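Local coordinates for proteolytically activated form of PPO4 Tyrosinase (Agaricus bisporus var. bisporus H97, PDB 4OUA), which catalyses the o-hydroxylation of monophenols and the oxidation of the resulting o-diphenols to o-quinones, the first step of melanin synthesis, at a pair of copper ions, at residues S47-L52 and I277-H282; S53-L58 and R91-I96; P327-E330 and K334-T337. All coordinates share one frame; numbering follows the deposited sequence.

Contact 1: S47-L52 and I277-H282. With CU1 (copper (I) ion), chain D.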
# COMPACT_ATOMS: atom_id res chain seq x y z
N SER A 47 3.90 12.74 10.64
CA SER A 47 2.71 12.60 9.80
C SER A 47 2.96 13.09 8.38
O SER A 47 2.02 13.45 7.67
CB SER A 47 1.53 13.35 10.42
OG SER A 47 1.79 14.75 10.45
N SER A 48 4.22 13.11 7.97
CA SER A 48 4.57 13.53 6.61
C SER A 48 4.76 12.32 5.71
O SER A 48 5.00 11.21 6.19
CB SER A 48 5.83 14.40 6.61
OG SER A 48 6.99 13.63 6.87
N PHE A 49 4.66 12.54 4.41
CA PHE A 49 4.83 11.49 3.42
C PHE A 49 6.18 10.78 3.57
O PHE A 49 6.28 9.58 3.36
CB PHE A 49 4.70 12.06 2.00
CG PHE A 49 4.85 11.03 0.91
CD1 PHE A 49 6.08 10.77 0.35
CD2 PHE A 49 3.75 10.33 0.45
CE1 PHE A 49 6.22 9.83 -0.65
CE2 PHE A 49 3.88 9.39 -0.56
CZ PHE A 49 5.12 9.14 -1.11
N PHE A 50 7.21 11.55 3.93
CA PHE A 50 8.56 11.01 4.04
C PHE A 50 8.70 10.02 5.20
O PHE A 50 9.23 8.93 5.02
CB PHE A 50 9.58 12.14 4.19
CG PHE A 50 11.00 11.67 4.25
CD1 PHE A 50 11.71 11.41 3.09
CD2 PHE A 50 11.62 11.47 5.47
CE1 PHE A 50 13.02 10.97 3.15
CE2 PHE A 50 12.93 11.03 5.54
CZ PHE A 50 13.63 10.78 4.37
N GLN A 51 8.23 10.42 6.37
CA GLN A 51 8.33 9.57 7.55
C GLN A 51 7.40 8.36 7.45
O GLN A 51 7.72 7.29 7.96
CB GLN A 51 8.01 10.37 8.82
CG GLN A 51 9.12 11.31 9.25
CD GLN A 51 10.39 10.56 9.62
OE1 GLN A 51 10.37 9.65 10.44
NE2 GLN A 51 11.50 10.95 9.01
N LEU A 52 6.27 8.55 6.78
CA LEU A 52 5.32 7.46 6.58
C LEU A 52 5.90 6.39 5.66
O LEU A 52 5.82 5.20 5.95
CB LEU A 52 4.00 8.00 6.01
CG LEU A 52 3.14 8.82 6.97
CD1 LEU A 52 1.91 9.37 6.26
CD2 LEU A 52 2.73 8.00 8.19
N ILE A 277 3.00 5.27 -5.91
CA ILE A 277 2.23 4.15 -6.45
C ILE A 277 2.33 2.93 -5.54
O ILE A 277 1.60 1.96 -5.70
CB ILE A 277 2.69 3.77 -7.87
CG1 ILE A 277 1.58 3.01 -8.60
CG2 ILE A 277 3.97 2.96 -7.82
CD1 ILE A 277 1.95 2.61 -10.01
N PHE A 278 3.25 3.00 -4.58
CA PHE A 278 3.47 1.92 -3.62
C PHE A 278 2.21 1.63 -2.81
O PHE A 278 1.94 0.48 -2.46
CB PHE A 278 4.63 2.27 -2.69
CG PHE A 278 4.80 1.33 -1.53
CD1 PHE A 278 5.63 0.22 -1.64
CD2 PHE A 278 4.15 1.56 -0.33
CE1 PHE A 278 5.79 -0.65 -0.57
CE2 PHE A 278 4.31 0.70 0.74
CZ PHE A 278 5.13 -0.41 0.62
N TRP A 279 1.45 2.68 -2.52
CA TRP A 279 0.28 2.56 -1.66
C TRP A 279 -0.95 2.02 -2.40
O TRP A 279 -1.77 1.31 -1.81
CB TRP A 279 -0.04 3.92 -1.04
CG TRP A 279 1.13 4.51 -0.31
CD1 TRP A 279 1.96 5.49 -0.76
CD2 TRP A 279 1.61 4.13 0.98
NE1 TRP A 279 2.92 5.76 0.18
CE2 TRP A 279 2.74 4.94 1.26
CE3 TRP A 279 1.20 3.19 1.94
CZ2 TRP A 279 3.45 4.83 2.45
CZ3 TRP A 279 1.92 3.09 3.12
CH2 TRP A 279 3.03 3.91 3.36
N LEU A 280 -1.03 2.35 -3.69
CA LEU A 280 -2.11 1.83 -4.51
C LEU A 280 -1.92 0.33 -4.72
O LEU A 280 -2.90 -0.43 -4.82
CB LEU A 280 -2.16 2.55 -5.86
CG LEU A 280 -2.73 3.97 -5.84
CD1 LEU A 280 -1.76 4.92 -5.17
CD2 LEU A 280 -3.07 4.44 -7.24
N HIS A 281 -0.61 -0.08 -4.74
CA HIS A 281 -0.25 -1.48 -4.87
C HIS A 281 -0.68 -2.27 -3.64
O HIS A 281 -1.45 -3.23 -3.75
CB HIS A 281 1.26 -1.63 -5.07
CG HIS A 281 1.72 -3.05 -5.22
ND1 HIS A 281 2.98 -3.47 -4.84
CD2 HIS A 281 1.09 -4.14 -5.71
CE1 HIS A 281 3.10 -4.76 -5.10
NE2 HIS A 281 1.96 -5.19 -5.62
N HIS A 282 -0.17 -1.87 -2.48
CA HIS A 282 -0.39 -2.62 -1.25
C HIS A 282 -1.80 -2.44 -0.70
O HIS A 282 -2.21 -3.15 0.22
CB HIS A 282 0.64 -2.21 -0.21
CG HIS A 282 1.98 -2.85 -0.42
ND1 HIS A 282 2.38 -3.99 0.24
CD2 HIS A 282 3.01 -2.51 -1.24
CE1 HIS A 282 3.59 -4.33 -0.15
NE2 HIS A 282 4.00 -3.45 -1.06
CU CU1 D . 5.76 -4.23 -1.48
O HOH W 1 7.31 -4.50 0.15
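Phe49 and Trp279 meet obliquely, ring planes 73° apart, with CE2 of the phenylalanine 3.8 Å from NE1 of the indole, and the two side chains run past each other in opposite senses. At the far edge of the indole, close to its plane, the backbone carbonyl of Leu52 comes up, its O 4.0 Å from Trp279 CH2. Within 277-282, CD2 of Phe278 lies over the centre of one indole face; Phe278 in turn takes CD2 of His282 on a face of its own ring, offset toward the rim. Trp279 CG is anti to its carbonyl carbon (chi1 -55°), which sends the ring out toward 47-52. One turn further along, His282 NE2 binds a copper ion at 2.0 Å, completing with His250 and His254 the CuB half of the tyrosinase dicopper centre. Ser48 occupies the N-cap of helix 49-54, its OG weakly accepting from Gln51 N. The contact is a buried aromatic junction between that short helix and the N-terminal part of helix 277-295. Helix 86-109 closes round it, Tyr97 stacking on Trp279 and Tyr93 meeting it edge-to-face, while Leu35 and Ile38 of helix 25-39 pack against Phe49.

Contact 2: S53-L58 and R91-I96. With NA (sodium ion), chain E; CU1 (copper (I) ion), chain C.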
# COMPACT_ATOMS: atom_id res chain seq x y z
N SER A 53 6.48 6.82 4.54
CA SER A 53 7.13 5.91 3.62
C SER A 53 8.46 5.43 4.19
O SER A 53 8.92 4.33 3.88
CB SER A 53 7.35 6.57 2.26
OG SER A 53 6.12 6.90 1.65
N GLY A 54 9.06 6.26 5.03
CA GLY A 54 10.32 5.93 5.66
C GLY A 54 10.21 4.75 6.60
O GLY A 54 11.21 4.10 6.90
N ILE A 55 9.00 4.45 7.05
CA ILE A 55 8.77 3.32 7.93
C ILE A 55 9.16 2.00 7.26
O ILE A 55 9.77 1.14 7.88
CB ILE A 55 7.30 3.23 8.38
CG1 ILE A 55 6.91 4.48 9.18
CG2 ILE A 55 7.07 1.98 9.21
CD1 ILE A 55 5.46 4.52 9.57
N HIS A 56 8.80 1.87 5.99
CA HIS A 56 9.06 0.66 5.22
C HIS A 56 10.55 0.29 5.22
O HIS A 56 10.93 -0.76 5.73
CB HIS A 56 8.56 0.83 3.78
CG HIS A 56 8.43 -0.46 3.03
ND1 HIS A 56 9.39 -0.91 2.15
CD2 HIS A 56 7.45 -1.40 3.03
CE1 HIS A 56 9.00 -2.07 1.63
NE2 HIS A 56 7.83 -2.38 2.15
N GLY A 57 11.37 1.17 4.66
CA GLY A 57 12.80 0.93 4.59
C GLY A 57 13.61 2.04 5.23
O GLY A 57 13.46 2.32 6.42
N LEU A 58 14.47 2.68 4.44
CA LEU A 58 15.25 3.81 4.92
C LEU A 58 14.36 5.02 5.17
O LEU A 58 13.34 5.19 4.50
CB LEU A 58 16.36 4.17 3.92
CG LEU A 58 17.53 3.20 3.82
CD1 LEU A 58 18.43 3.58 2.65
CD2 LEU A 58 18.32 3.18 5.11
N ARG A 91 -1.02 -4.68 6.21
CA ARG A 91 -2.42 -4.30 6.36
C ARG A 91 -2.55 -3.06 7.24
O ARG A 91 -3.29 -2.13 6.92
CB ARG A 91 -3.24 -5.45 6.95
CG ARG A 91 -4.55 -5.00 7.58
CD ARG A 91 -5.55 -6.14 7.63
NE ARG A 91 -6.06 -6.47 6.30
CZ ARG A 91 -6.92 -7.46 6.05
NH1 ARG A 91 -7.36 -8.22 7.04
NH2 ARG A 91 -7.33 -7.68 4.81
N VAL A 92 -1.84 -3.07 8.36
CA VAL A 92 -1.88 -1.96 9.30
C VAL A 92 -0.96 -0.83 8.84
O VAL A 92 -1.08 0.31 9.29
CB VAL A 92 -1.49 -2.42 10.72
CG1 VAL A 92 -0.08 -2.99 10.73
CG2 VAL A 92 -1.62 -1.28 11.72
N TYR A 93 -0.05 -1.15 7.92
CA TYR A 93 0.84 -0.15 7.33
C TYR A 93 0.05 0.81 6.45
O TYR A 93 0.23 2.03 6.53
CB TYR A 93 1.95 -0.82 6.52
CG TYR A 93 3.02 0.14 6.03
CD1 TYR A 93 3.22 1.36 6.66
CD2 TYR A 93 3.82 -0.18 4.94
CE1 TYR A 93 4.20 2.24 6.21
CE2 TYR A 93 4.80 0.69 4.49
CZ TYR A 93 4.98 1.89 5.13
OH TYR A 93 5.96 2.76 4.68
N VAL A 94 -0.82 0.26 5.61
CA VAL A 94 -1.68 1.08 4.77
C VAL A 94 -2.68 1.85 5.64
O VAL A 94 -3.16 2.92 5.26
CB VAL A 94 -2.44 0.23 3.74
CG1 VAL A 94 -3.30 1.10 2.85
CG2 VAL A 94 -1.47 -0.59 2.91
N SER A 95 -3.00 1.29 6.80
CA SER A 95 -3.98 1.89 7.70
C SER A 95 -3.49 3.22 8.28
O SER A 95 -4.26 4.18 8.37
CB SER A 95 -4.31 0.92 8.84
OG SER A 95 -4.84 -0.28 8.32
N ILE A 96 -2.23 3.26 8.69
CA ILE A 96 -1.67 4.49 9.23
C ILE A 96 -1.55 5.53 8.12
O ILE A 96 -1.79 6.72 8.35
CB ILE A 96 -0.29 4.26 9.88
CG1 ILE A 96 0.20 5.55 10.56
CG2 ILE A 96 0.73 3.79 8.85
CD1 ILE A 96 -0.76 6.07 11.62
NA NA E . 12.62 3.43 8.24
CU CU1 C . 6.98 -4.22 2.53
O HOH W 1 7.31 -4.50 0.15
O HOH W 2 11.19 4.35 9.92
O HOH W 3 12.96 1.95 9.80
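Tyr93 carries its CG anti to the backbone N (chi1 -172°), which extends the phenol from helix 86-109 toward the turn at 53-58; His56, also anti at chi1 -164°, swings its imidazole alongside. The two side chains cross at about a right angle, yet their rings lie nearly parallel, planes 14° apart and rim to rim, so neither covers the other's face. Tyr93 CE2 approaches the imidazole edge near its plane, 3.7 Å from His56 CD2. On the other side of the phenol, Tyr93 CE1 packs 3.9 Å from Ile55 CB. The hydroxyl is gripped mainly by the carbonyl of Leu52, while His56 N offers Tyr93 OH a weak, bent bond of 3.3 Å. A phenylalanine in place of Tyr93 would probably leave the Leu52 carbonyl without its hydroxyl partner, and would also take away the weak tie to His56 N. Beside it, Gly54 O (2.0 Å) and Gly57 O (2.3 Å) bind a sodium ion together with Pro59 O and two waters, pinning the chain on both sides of His56. The His56 imidazole is held at both nitrogens: ND1 bonds to Ala269 O, which fixes the ring rotation, and NE2 binds copper at 2.1 Å. His81 and His90 complete this three-histidine CuA site, and a water bound to the same copper also reaches the second copper. The chemistry is consistent with Tyr93 acting as a second-shell residue: its hydroxyl, bonded mainly to Leu52 O, probably helps to steady the backbone that leads to a copper ligand, and its rim flanks the imidazole.

Contact 3: P327-E330 and K334-T337; sequences PFYE and KPWT
Trp336 N donates to Phe328 O at 2.8 Å in a nearly straight bond (164°), the strongest polar tie here. Two residues on, Glu330 N makes a weak, bent bond to Lys334 O at 2.7 Å. Between them Tyr329 faces Pro335 as a non-hydrogen-bonded antiparallel pair, a place that suits a proline with no N-H to give. These bonds frame a single beta bridge that folds the chain back on itself, three residues separating the two segments, in a hairpin-like bend of the long loop between strands 318-319 and 349-350. Pro335 packs on the tyrosine ring, its CA over one face, 3.8 Å from the centroid in a CH-pi contact, and its CG beside Tyr329 CE2. Glu330, with CG anti to its carbonyl carbon (chi1 -51°), lays that methylene over the six-membered ring of Trp336, CG 3.5 Å from the centroid; the carboxylate continues past the ring, its plane turned 53° from it. At the indole rim, Trp336 CD1 meets Phe328 CB at 3.8 Å. Farther out, Trp336 NE1 bonds to Thr5 O and Tyr329 OH to Glu326, while the Phe328 ring leads away to Val92 and Ile96 of helix 86-109 and meets Trp89 edge-to-face.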
# COMPACT_ATOMS: atom_id res chain seq x y z
N PRO A 327 5.86 -0.24 13.83
CA PRO A 327 5.53 0.62 14.96
C PRO A 327 4.04 0.97 15.01
O PRO A 327 3.70 2.13 15.27
CB PRO A 327 6.37 1.86 14.69
CG PRO A 327 6.35 1.97 13.19
CD PRO A 327 6.24 0.55 12.65
N PHE A 328 3.18 -0.01 14.77
CA PHE A 328 1.75 0.23 14.71
C PHE A 328 1.07 -0.12 16.04
O PHE A 328 1.13 -1.26 16.49
CB PHE A 328 1.12 -0.57 13.57
CG PHE A 328 1.82 -0.38 12.25
CD1 PHE A 328 1.71 0.81 11.56
CD2 PHE A 328 2.58 -1.40 11.70
CE1 PHE A 328 2.35 0.99 10.34
CE2 PHE A 328 3.22 -1.22 10.48
CZ PHE A 328 3.10 -0.03 9.81
N TYR A 329 0.43 0.87 16.64
CA TYR A 329 -0.18 0.70 17.96
C TYR A 329 -1.69 0.94 17.95
O TYR A 329 -2.18 1.89 17.34
CB TYR A 329 0.47 1.64 18.97
CG TYR A 329 1.79 1.14 19.51
CD1 TYR A 329 2.92 1.11 18.71
CD2 TYR A 329 1.91 0.71 20.82
CE1 TYR A 329 4.13 0.66 19.20
CE2 TYR A 329 3.11 0.26 21.32
CZ TYR A 329 4.22 0.23 20.51
OH TYR A 329 5.42 -0.22 21.00
N GLU A 330 -2.42 0.06 18.63
CA GLU A 330 -3.86 0.21 18.79
C GLU A 330 -4.17 1.43 19.65
O GLU A 330 -5.07 2.21 19.34
CB GLU A 330 -4.47 -1.04 19.44
CG GLU A 330 -4.07 -2.34 18.76
CD GLU A 330 -4.58 -3.56 19.51
OE1 GLU A 330 -4.19 -4.69 19.14
OE2 GLU A 330 -5.38 -3.39 20.46
N LYS A 334 -0.59 0.02 23.68
CA LYS A 334 -0.89 -1.30 23.13
C LYS A 334 -0.51 -1.42 21.66
O LYS A 334 -1.11 -0.77 20.80
CB LYS A 334 -2.38 -1.61 23.31
CG LYS A 334 -2.86 -1.50 24.75
CD LYS A 334 -4.38 -1.42 24.82
CE LYS A 334 -4.84 -1.04 26.22
NZ LYS A 334 -6.32 -0.84 26.29
N PRO A 335 0.50 -2.25 21.36
CA PRO A 335 0.91 -2.52 19.98
C PRO A 335 -0.14 -3.36 19.25
O PRO A 335 -0.91 -4.07 19.89
CB PRO A 335 2.22 -3.31 20.15
CG PRO A 335 2.66 -3.06 21.56
CD PRO A 335 1.40 -2.88 22.34
N TRP A 336 -0.16 -3.27 17.92
CA TRP A 336 -1.06 -4.09 17.12
C TRP A 336 -0.58 -5.53 17.06
O TRP A 336 0.61 -5.81 17.19
CB TRP A 336 -1.19 -3.52 15.71
CG TRP A 336 -2.28 -2.51 15.56
CD1 TRP A 336 -2.14 -1.15 15.45
CD2 TRP A 336 -3.69 -2.76 15.51
NE1 TRP A 336 -3.37 -0.55 15.33
CE2 TRP A 336 -4.34 -1.52 15.37
CE3 TRP A 336 -4.47 -3.92 15.57
CZ2 TRP A 336 -5.72 -1.40 15.28
CZ3 TRP A 336 -5.84 -3.81 15.49
CH2 TRP A 336 -6.46 -2.56 15.35
N THR A 337 -1.52 -6.45 16.85
CA THR A 337 -1.19 -7.85 16.66
C THR A 337 -2.00 -8.41 15.49
O THR A 337 -2.95 -7.78 15.02
CB THR A 337 -1.47 -8.68 17.93
OG1 THR A 337 -2.82 -8.49 18.35
CG2 THR A 337 -0.53 -8.25 19.06

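Contacts 1 and 2 touch, their centres about 7 Å apart, and share helix 49-54, which meets helix 277-295 in the first and helix 86-109 in the second. Both lie in the common central domain of tyrosinase; along the chain, both segments of contact 2 fall between those of contact 1, and contact 3 follows later. Each of the first two holds a ligand of a different copper, and one bridging water belongs to both. Contact 3 is centred about 13 Å from contact 2 and about 19 Å from contact 1; it touches contact 2 chiefly through Phe328, so the loop between strands 318-319 and 349-350 rests against the helix that carries the CuA ligand His90.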